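Local atomic coordinates of GphF (PDB entry 6MFC), a protein that probably catalyses a decarboxylation in the initiation of polyketide biosynthesis, using a fold of the GNAT acetyltransferase family. Residues A[155-158]-A[159-162]; A[167-170]-A[171-175]; A[184-187]-A[188-192]. All blocks are in the same frame, centred on the assembly; numbering follows the deposited sequence.

How the interactions relate
The three contacts follow one another along the chain between strand 148-153 and strand 193-198 of the mixed sheet. Interaction 1 is the turn into helix 159-162, interaction 2 the short helix 168-172 and its end, and interaction 3 the last turns of helix 182-190. Interactions 1 and 2 have centres about 10 Å apart and touch through Tyr-158, Gln-161, Tyr-168 and Tyr-171, and probably by an Asp-157 O to Tyr-171 OH hydrogen bond. Interaction 3 lies about 17 Å from interaction 1 and 15 Å from interaction 2, centre to centre, and its Leu-184 meets Cys-155 and Val-172. Interactions 2 and 3 pack on strand 212-218 of the GNAT-like fold; interaction 1 joins them through helix 168-172.

Interaction 1. Residues A[155-158]-A[159-162]; sequences CGDY and PRQR
Arg-162 lays its side chain across the ring of Tyr-158 where the loop after strand 148-153 turns into helix 159-162. Its CB sits over one ring face, 4.1 Å from the centroid of the Tyr-158 ring and 29° off the normal, a CH-pi contact. Next along, Arg-162 CG comes up to the phenol end, 3.6 Å from Tyr-158 OH. With CG anti to the backbone N and a bend at chi3 (-57°), the chain then turns, and Arg-162 NE passes 3.6 Å from Tyr-158 CE2. The guanidinium stands almost perpendicular to the ring, with NH2 near CD2, so this is no flat stack of guanidinium on ring. NE finds its charged partner beyond the turn, in a salt bridge to Asp-209, while the Tyr-158 ring also meets Tyr-168 edge to face.

The backbone below closes the first helical turn. Arg-162 N donates to Tyr-158 O at 2.8 Å, nearly in line with the carbonyl, and Gln-161 N adds a weaker, more bent bond to the same oxygen. Pro-159 CD packs 3.5 Å from Tyr-158 CB.

On the other flank Asp-157 faces Arg-160. Its OD2 lies 3.0 Å from Arg-160 NH2, but above the guanidinium face, toward its rim, with the carboxylate and guanidinium planes 60° apart. Asp-157 N is tied back to Asp-181 through a hydrogen bond.

The chemistry differs on the two flanks. Asp-157 and Arg-160 attract by charge alone, because no N-H points at the oxygen, so the pair is probably less directional than a bidentate bridge. Arg-162 uses its aliphatic stem against the aromatic ring and binds Asp-209 through NE, and NH2 is also hydrogen-bonded outside the turn, which together probably fix the rotation of the guanidinium.

Interaction 2. Residues A[167-170]-A[171-175]; sequences GYED and YVHGR
Tyr-168 takes Val-172 CG2 over one face of its ring, in a CH-pi contact 3.8 Å from the centroid and 20° off the normal. The His-173 ring has Glu-169 O in its plane at one edge and Arg-175 NH2 over a face. The guanidinium of Arg-175 in turn lies over His-173 CB, with the Asp-170 carboxylate at its edge.

His-173 and Arg-175 belong to the end of helix 168-172, which closes in a Schellman motif. Gly-174, with positive phi, is the C-prime residue: Arg-175 N reaches back to Asp-170 O at 2.8 Å, and Gly-174 N bonds to Tyr-171 O at 3.1 Å. Upstream, Gly-167 holds the N-cap position and its O accepts from Tyr-171 N.

Charges gather outside the turn. Asp-170 OD1 forms a salt bridge with Arg-175 NH1, the carboxylate almost perpendicular to the guanidinium, and Glu-169 OE2 adds a long one to Arg-175 NH2 at 3.9 Å. The inner side packs against the sheet, where Tyr-168 and Val-172 touch Val-213; the two phenols bond to loop residues, Tyr-168 OH to Asn-208 and Tyr-171 OH to Asp-181.

Two donors of one histidine share a single oxygen. His-173 N, at 3.0 Å, and His-173 ND1, at 3.1 Å, approach Glu-169 O from opposite faces of its carbonyl plane.

Interaction 3. Residues A[184-187]-A[188-192]; sequences LGFH and LGHGA
His-190 turns its ring back on the helix, and its ND1 donates to Phe-186 O at 2.8 Å, nearly in line with the carbonyl, with Phe-186 O 17° out of the imidazole plane. Its chi1 of -79° places CG beside the backbone N, which swings the ring toward the preceding turn. The side chain thus takes the oxygen that a main-chain N-H would use inside a regular helix.

The next carbonyl, His-187 O, collects Ala-192 N at 2.9 Å and Gly-191 N at 3.2 Å, with a weak third bond from His-190 N. Further back, Leu-188 N meets Leu-184 O at 2.9 Å in an almost perfectly straight bond, and Gly-189 N reaches Gly-185 O.

Outside this ladder the packing is aromatic on one flank. The edge of His-190 points at the face of Phe-186, centroids 5.4 Å apart and planes at 62°, and both side chains touch Leu-133 of helix 128-140. Elsewhere Leu-188 CD1 lies 4.2 Å from Leu-184 CB, and Ala-192 CB packs against His-187 CB. His-187 ND1 and His-217 NE2, on strand 212-218, share a hydrogen bond, and a bound pentaethylene glycol, probably from the crystallisation liquor, has its nearest atom about 3 Å from the side chain of His-187.

Gly-191, the first residue to leave helical angles, does so with positive phi, and two residues on strand 193-198 starts. This is a glycine-terminated helix end, here passing helix 182-190 of the GNAT-like fold through two residues into strand 193-198, outermost in the sheet of this chain.

Interaction 1. Residues A[155-158]-A[159-162]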
ATOM      1  N   CYS A 155       1.178 -10.529   1.863  1.00 85.04           N
ATOM      2  CA  CYS A 155       1.157 -11.703   1.001  1.00 96.19           C
ATOM      3  C   CYS A 155      -0.277 -12.188   0.849  1.00 99.10           C
ATOM      4  O   CYS A 155      -1.006 -12.307   1.839  1.00107.81           O
ATOM      5  CB  CYS A 155       2.043 -12.816   1.566  1.00 96.08           C
ATOM      6  SG  CYS A 155       3.810 -12.447   1.519  1.00 93.84           S
ATOM      7  N   GLY A 156      -0.674 -12.471  -0.391  1.00 83.49           N
ATOM      8  CA  GLY A 156      -2.033 -12.882  -0.673  1.00 88.10           C
ATOM      9  C   GLY A 156      -2.239 -14.382  -0.719  1.00 96.32           C
ATOM     10  O   GLY A 156      -3.374 -14.855  -0.612  1.00 99.64           O
ATOM     11  N   ASP A 157      -1.159 -15.144  -0.877  1.00 99.55           N
ATOM     12  CA  ASP A 157      -1.226 -16.598  -0.983  1.00101.35           C
ATOM     13  C   ASP A 157      -0.155 -17.247  -0.117  1.00101.83           C
ATOM     14  O   ASP A 157       0.591 -18.126  -0.554  1.00111.66           O
ATOM     15  CB  ASP A 157      -1.093 -17.041  -2.437  1.00113.35           C
ATOM     16  CG  ASP A 157      -1.461 -18.499  -2.641  1.00128.60           C
ATOM     17  OD1 ASP A 157      -2.080 -19.091  -1.733  1.00133.21           O
ATOM     18  OD2 ASP A 157      -1.123 -19.051  -3.708  1.00134.75           O
ATOM     19  N   TYR A 158      -0.058 -16.813   1.136  1.00 92.70           N
ATOM     20  CA  TYR A 158       0.858 -17.455   2.070  1.00 84.07           C
ATOM     21  C   TYR A 158       0.256 -18.700   2.724  1.00 89.85           C
ATOM     22  O   TYR A 158       0.976 -19.692   2.894  1.00 95.61           O
ATOM     23  CB  TYR A 158       1.323 -16.482   3.156  1.00 82.91           C
ATOM     24  CG  TYR A 158       2.158 -17.170   4.214  1.00 87.63           C
ATOM     25  CD1 TYR A 158       3.392 -17.720   3.896  1.00 87.06           C
ATOM     26  CD2 TYR A 158       1.702 -17.293   5.520  1.00 86.75           C
ATOM     27  CE1 TYR A 158       4.156 -18.362   4.848  1.00 83.96           C
ATOM     28  CE2 TYR A 158       2.461 -17.934   6.482  1.00 87.96           C
ATOM     29  CZ  TYR A 158       3.688 -18.466   6.138  1.00 90.23           C
ATOM     30  OH  TYR A 158       4.452 -19.107   7.087  1.00 97.90           O
ATOM     31  N   PRO A 159      -1.027 -18.698   3.130  1.00 95.32           N
ATOM     32  CA  PRO A 159      -1.588 -19.909   3.759  1.00 99.50           C
ATOM     33  C   PRO A 159      -1.384 -21.190   2.967  1.00106.22           C
ATOM     34  O   PRO A 159      -1.257 -22.262   3.574  1.00110.56           O
ATOM     35  CB  PRO A 159      -3.076 -19.564   3.892  1.00 95.84           C
ATOM     36  CG  PRO A 159      -3.083 -18.109   4.100  1.00 91.96           C
ATOM     37  CD  PRO A 159      -1.967 -17.565   3.244  1.00 93.72           C
ATOM     38  N   ARG A 160      -1.348 -21.125   1.634  1.00106.45           N
ATOM     39  CA  ARG A 160      -1.071 -22.329   0.860  1.00103.45           C
ATOM     40  C   ARG A 160       0.375 -22.777   1.019  1.00102.78           C
ATOM     41  O   ARG A 160       0.672 -23.968   0.865  1.00109.97           O
ATOM     42  CB  ARG A 160      -1.391 -22.103  -0.616  1.00107.43           C
ATOM     43  CG  ARG A 160      -1.556 -23.390  -1.408  1.00113.43           C
ATOM     44  CD  ARG A 160      -1.480 -23.136  -2.899  1.00123.24           C
ATOM     45  NE  ARG A 160      -2.387 -22.072  -3.318  1.00131.01           N
ATOM     46  CZ  ARG A 160      -2.536 -21.672  -4.577  1.00145.00           C
ATOM     47  NH1 ARG A 160      -1.837 -22.250  -5.545  1.00148.14           N
ATOM     48  NH2 ARG A 160      -3.384 -20.695  -4.869  1.00152.44           N
ATOM     49  N   GLN A 161       1.283 -21.851   1.323  1.00105.26           N
ATOM     50  CA  GLN A 161       2.672 -22.206   1.587  1.00106.50           C
ATOM     51  C   GLN A 161       2.915 -22.555   3.046  1.00103.90           C
ATOM     52  O   GLN A 161       3.816 -23.348   3.344  1.00 95.49           O
ATOM     53  CB  GLN A 161       3.600 -21.063   1.170  1.00103.49           C
ATOM     54  CG  GLN A 161       3.530 -20.720  -0.307  1.00104.81           C
ATOM     55  CD  GLN A 161       4.007 -21.852  -1.195  1.00120.69           C
ATOM     56  OE1 GLN A 161       4.873 -22.638  -0.810  1.00128.60           O
ATOM     57  NE2 GLN A 161       3.440 -21.942  -2.391  1.00127.88           N
ATOM     58  N   ARG A 162       2.135 -21.978   3.964  1.00114.62           N
ATOM     59  CA  ARG A 162       2.259 -22.347   5.369  1.00122.28           C
ATOM     60  C   ARG A 162       1.870 -23.801   5.593  1.00124.65           C
ATOM     61  O   ARG A 162       2.407 -24.458   6.493  1.00133.21           O
ATOM     62  CB  ARG A 162       1.397 -21.432   6.239  1.00120.65           C
ATOM     63  CG  ARG A 162       1.773 -21.461   7.711  1.00125.59           C
ATOM     64  CD  ARG A 162       0.599 -21.113   8.616  1.00128.16           C
ATOM     65  NE  ARG A 162       0.012 -19.813   8.306  1.00123.32           N
ATOM     66  CZ  ARG A 162      -1.164 -19.648   7.709  1.00121.28           C
ATOM     67  NH1 ARG A 162      -1.885 -20.703   7.359  1.00126.34           N
ATOM     68  NH2 ARG A 162      -1.622 -18.427   7.468  1.00117.83           N
TER

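Interaction 2. Residues A[167-170]-A[171-175]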
ATOM      1  N   GLY A 167       8.262 -21.229   5.797  1.00100.42           N
ATOM      2  CA  GLY A 167       8.191 -20.082   6.672  1.00 96.21           C
ATOM      3  C   GLY A 167       7.860 -18.803   5.927  1.00 92.89           C
ATOM      4  O   GLY A 167       8.018 -18.698   4.711  1.00100.13           O
ATOM      5  N   TYR A 168       7.392 -17.811   6.686  1.00 86.37           N
ATOM      6  CA  TYR A 168       6.986 -16.546   6.083  1.00 80.59           C
ATOM      7  C   TYR A 168       8.175 -15.814   5.476  1.00 79.92           C
ATOM      8  O   TYR A 168       8.095 -15.324   4.342  1.00 79.78           O
ATOM      9  CB  TYR A 168       6.285 -15.673   7.125  1.00 85.43           C
ATOM     10  CG  TYR A 168       5.639 -14.422   6.567  1.00 83.01           C
ATOM     11  CD1 TYR A 168       4.411 -14.481   5.919  1.00 79.75           C
ATOM     12  CD2 TYR A 168       6.251 -13.181   6.698  1.00 82.91           C
ATOM     13  CE1 TYR A 168       3.815 -13.341   5.411  1.00 85.28           C
ATOM     14  CE2 TYR A 168       5.662 -12.035   6.193  1.00 86.10           C
ATOM     15  CZ  TYR A 168       4.444 -12.121   5.550  1.00 88.02           C
ATOM     16  OH  TYR A 168       3.853 -10.985   5.047  1.00 86.99           O
ATOM     17  N   GLU A 169       9.291 -15.739   6.206  1.00 80.31           N
ATOM     18  CA  GLU A 169      10.453 -15.010   5.705  1.00 79.33           C
ATOM     19  C   GLU A 169      11.021 -15.661   4.449  1.00 83.41           C
ATOM     20  O   GLU A 169      11.379 -14.964   3.491  1.00 76.55           O
ATOM     21  CB  GLU A 169      11.524 -14.910   6.792  1.00 75.65           C
ATOM     22  CG  GLU A 169      12.760 -14.135   6.358  1.00 87.87           C
ATOM     23  CD  GLU A 169      13.816 -14.050   7.445  1.00106.10           C
ATOM     24  OE1 GLU A 169      13.508 -14.395   8.606  1.00111.91           O
ATOM     25  OE2 GLU A 169      14.955 -13.639   7.136  1.00113.49           O
ATOM     26  N   ASP A 170      11.115 -16.993   4.433  1.00 85.77           N
ATOM     27  CA  ASP A 170      11.597 -17.677   3.238  1.00 94.13           C
ATOM     28  C   ASP A 170      10.631 -17.498   2.073  1.00 91.06           C
ATOM     29  O   ASP A 170      11.057 -17.296   0.930  1.00 95.35           O
ATOM     30  CB  ASP A 170      11.819 -19.162   3.530  1.00 96.08           C
ATOM     31  CG  ASP A 170      13.050 -19.416   4.378  1.00 93.22           C
ATOM     32  OD1 ASP A 170      13.997 -18.603   4.317  1.00 93.56           O
ATOM     33  OD2 ASP A 170      13.076 -20.434   5.100  1.00 92.64           O
ATOM     34  N   TYR A 171       9.325 -17.566   2.344  1.00 81.52           N
ATOM     35  CA  TYR A 171       8.342 -17.359   1.287  1.00 82.32           C
ATOM     36  C   TYR A 171       8.395 -15.934   0.755  1.00 82.97           C
ATOM     37  O   TYR A 171       8.304 -15.714  -0.458  1.00 96.01           O
ATOM     38  CB  TYR A 171       6.939 -17.683   1.800  1.00 86.07           C
ATOM     39  CG  TYR A 171       5.841 -17.342   0.820  1.00 91.70           C
ATOM     40  CD1 TYR A 171       5.781 -17.953  -0.425  1.00 96.34           C
ATOM     41  CD2 TYR A 171       4.859 -16.413   1.141  1.00 93.20           C
ATOM     42  CE1 TYR A 171       4.779 -17.645  -1.326  1.00101.54           C
ATOM     43  CE2 TYR A 171       3.851 -16.101   0.249  1.00 95.17           C
ATOM     44  CZ  TYR A 171       3.815 -16.720  -0.983  1.00 98.60           C
ATOM     45  OH  TYR A 171       2.813 -16.413  -1.876  1.00 95.23           O
ATOM     46  N   VAL A 172       8.541 -14.955   1.651  1.00 85.20           N
ATOM     47  CA  VAL A 172       8.608 -13.560   1.227  1.00 71.03           C
ATOM     48  C   VAL A 172       9.840 -13.322   0.364  1.00 73.63           C
ATOM     49  O   VAL A 172       9.768 -12.667  -0.683  1.00 85.48           O
ATOM     50  CB  VAL A 172       8.580 -12.631   2.455  1.00 72.94           C
ATOM     51  CG1 VAL A 172       9.029 -11.234   2.078  1.00 73.29           C
ATOM     52  CG2 VAL A 172       7.182 -12.597   3.054  1.00 69.05           C
ATOM     53  N   HIS A 173      10.986 -13.858   0.776  1.00 89.42           N
ATOM     54  CA  HIS A 173      12.214 -13.704   0.009  1.00 91.85           C
ATOM     55  C   HIS A 173      12.327 -14.695  -1.143  1.00 92.60           C
ATOM     56  O   HIS A 173      13.384 -14.761  -1.780  1.00 86.18           O
ATOM     57  CB  HIS A 173      13.430 -13.830   0.931  1.00 91.82           C
ATOM     58  CG  HIS A 173      13.676 -12.614   1.769  1.00 90.87           C
ATOM     59  ND1 HIS A 173      13.111 -12.441   3.015  1.00 89.60           N
ATOM     60  CD2 HIS A 173      14.412 -11.504   1.532  1.00 92.80           C
ATOM     61  CE1 HIS A 173      13.497 -11.280   3.512  1.00 89.54           C
ATOM     62  NE2 HIS A 173      14.287 -10.691   2.632  1.00 90.27           N
ATOM     63  N   GLY A 174      11.272 -15.454  -1.425  1.00 95.18           N
ATOM     64  CA  GLY A 174      11.282 -16.360  -2.556  1.00 95.69           C
ATOM     65  C   GLY A 174      12.246 -17.517  -2.446  1.00 98.80           C
ATOM     66  O   GLY A 174      12.558 -18.147  -3.460  1.00105.00           O
ATOM     67  N   ARG A 175      12.733 -17.820  -1.243  1.00 96.74           N
ATOM     68  CA  ARG A 175      13.636 -18.948  -1.053  1.00 98.38           C
ATOM     69  C   ARG A 175      12.913 -20.288  -1.028  1.00101.43           C
ATOM     70  O   ARG A 175      13.569 -21.323  -0.874  1.00129.70           O
ATOM     71  CB  ARG A 175      14.439 -18.780   0.240  1.00 90.72           C
ATOM     72  CG  ARG A 175      15.195 -17.467   0.351  1.00 90.75           C
ATOM     73  CD  ARG A 175      16.181 -17.506   1.506  1.00 92.74           C
ATOM     74  NE  ARG A 175      16.482 -16.177   2.030  1.00104.40           N
ATOM     75  CZ  ARG A 175      15.877 -15.640   3.085  1.00104.46           C
ATOM     76  NH1 ARG A 175      14.938 -16.320   3.729  1.00103.62           N
ATOM     77  NH2 ARG A 175      16.209 -14.424   3.498  1.00106.41           N
TER

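Interaction 3. Residues A[184-187]-A[188-192]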
ATOM      1  N   LEU A 184       3.150  -9.245  -3.420  1.00 95.75           N
ATOM      2  CA  LEU A 184       4.500  -8.714  -3.263  1.00 95.71           C
ATOM      3  C   LEU A 184       5.169  -8.480  -4.612  1.00 95.43           C
ATOM      4  O   LEU A 184       5.840  -7.460  -4.805  1.00 90.17           O
ATOM      5  CB  LEU A 184       5.343  -9.655  -2.403  1.00 90.58           C
ATOM      6  CG  LEU A 184       5.523  -9.210  -0.951  1.00 81.36           C
ATOM      7  CD1 LEU A 184       6.404 -10.187  -0.188  1.00 84.80           C
ATOM      8  CD2 LEU A 184       6.107  -7.806  -0.906  1.00 78.07           C
ATOM      9  N   GLY A 185       4.992  -9.408  -5.557  1.00 99.76           N
ATOM     10  CA  GLY A 185       5.539  -9.231  -6.891  1.00103.06           C
ATOM     11  C   GLY A 185       5.043  -7.986  -7.596  1.00101.54           C
ATOM     12  O   GLY A 185       5.671  -7.538  -8.563  1.00104.12           O
ATOM     13  N   PHE A 186       3.923  -7.423  -7.138  1.00 94.69           N
ATOM     14  CA  PHE A 186       3.456  -6.147  -7.670  1.00 86.38           C
ATOM     15  C   PHE A 186       4.477  -5.044  -7.424  1.00 81.29           C
ATOM     16  O   PHE A 186       4.775  -4.249  -8.324  1.00 76.98           O
ATOM     17  CB  PHE A 186       2.107  -5.787  -7.044  1.00 82.22           C
ATOM     18  CG  PHE A 186       1.578  -4.444  -7.460  1.00 82.82           C
ATOM     19  CD1 PHE A 186       1.123  -4.232  -8.751  1.00 92.92           C
ATOM     20  CD2 PHE A 186       1.520  -3.397  -6.556  1.00 83.33           C
ATOM     21  CE1 PHE A 186       0.632  -2.999  -9.135  1.00 95.38           C
ATOM     22  CE2 PHE A 186       1.027  -2.162  -6.934  1.00 89.08           C
ATOM     23  CZ  PHE A 186       0.583  -1.962  -8.225  1.00 93.27           C
ATOM     24  N   HIS A 187       5.036  -4.988  -6.214  1.00 85.23           N
ATOM     25  CA  HIS A 187       6.060  -3.992  -5.920  1.00 83.98           C
ATOM     26  C   HIS A 187       7.440  -4.461  -6.364  1.00 91.35           C
ATOM     27  O   HIS A 187       8.224  -3.665  -6.892  1.00101.72           O
ATOM     28  CB  HIS A 187       6.061  -3.666  -4.427  1.00 80.05           C
ATOM     29  CG  HIS A 187       4.812  -2.991  -3.956  1.00 84.71           C
ATOM     30  ND1 HIS A 187       4.610  -1.632  -4.075  1.00 87.54           N
ATOM     31  CD2 HIS A 187       3.699  -3.487  -3.365  1.00 87.93           C
ATOM     32  CE1 HIS A 187       3.426  -1.320  -3.577  1.00 86.27           C
ATOM     33  NE2 HIS A 187       2.853  -2.427  -3.139  1.00 87.69           N
ATOM     34  N   LEU A 188       7.750  -5.743  -6.158  1.00 92.46           N
ATOM     35  CA  LEU A 188       9.027  -6.279  -6.617  1.00 95.11           C
ATOM     36  C   LEU A 188       9.161  -6.158  -8.129  1.00 91.09           C
ATOM     37  O   LEU A 188      10.249  -5.875  -8.644  1.00 97.92           O
ATOM     38  CB  LEU A 188       9.173  -7.738  -6.186  1.00 78.79           C
ATOM     39  CG  LEU A 188       9.049  -8.055  -4.694  1.00 88.10           C
ATOM     40  CD1 LEU A 188       9.045  -9.559  -4.467  1.00 88.27           C
ATOM     41  CD2 LEU A 188      10.168  -7.395  -3.904  1.00 79.63           C
ATOM     42  N   GLY A 189       8.061  -6.365  -8.858  1.00 82.45           N
ATOM     43  CA  GLY A 189       8.117  -6.284 -10.306  1.00 86.70           C
ATOM     44  C   GLY A 189       8.433  -4.894 -10.818  1.00100.89           C
ATOM     45  O   GLY A 189       9.067  -4.745 -11.866  1.00115.89           O
ATOM     46  N   HIS A 190       8.004  -3.859 -10.095  1.00 91.45           N
ATOM     47  CA  HIS A 190       8.266  -2.501 -10.550  1.00 99.16           C
ATOM     48  C   HIS A 190       9.660  -2.024 -10.158  1.00114.36           C
ATOM     49  O   HIS A 190      10.236  -1.178 -10.852  1.00136.35           O
ATOM     50  CB  HIS A 190       7.193  -1.549 -10.016  1.00 90.31           C
ATOM     51  CG  HIS A 190       5.912  -1.596 -10.792  1.00 95.98           C
ATOM     52  ND1 HIS A 190       4.982  -2.602 -10.636  1.00 94.72           N
ATOM     53  CD2 HIS A 190       5.417  -0.773 -11.747  1.00 93.43           C
ATOM     54  CE1 HIS A 190       3.966  -2.391 -11.454  1.00 90.29           C
ATOM     55  NE2 HIS A 190       4.205  -1.287 -12.140  1.00 91.37           N
ATOM     56  N   GLY A 191      10.222  -2.555  -9.075  1.00104.41           N
ATOM     57  CA  GLY A 191      11.578  -2.206  -8.696  1.00104.65           C
ATOM     58  C   GLY A 191      11.794  -2.073  -7.204  1.00106.85           C
ATOM     59  O   GLY A 191      12.855  -1.620  -6.762  1.00112.02           O
ATOM     60  N   ALA A 192      10.800  -2.466  -6.413  1.00103.39           N
ATOM     61  CA  ALA A 192      10.908  -2.367  -4.966  1.00 98.30           C
ATOM     62  C   ALA A 192      11.766  -3.493  -4.413  1.00 98.12           C
ATOM     63  O   ALA A 192      11.648  -4.649  -4.827  1.00102.36           O
ATOM     64  CB  ALA A 192       9.526  -2.407  -4.316  1.00 99.31           C
TER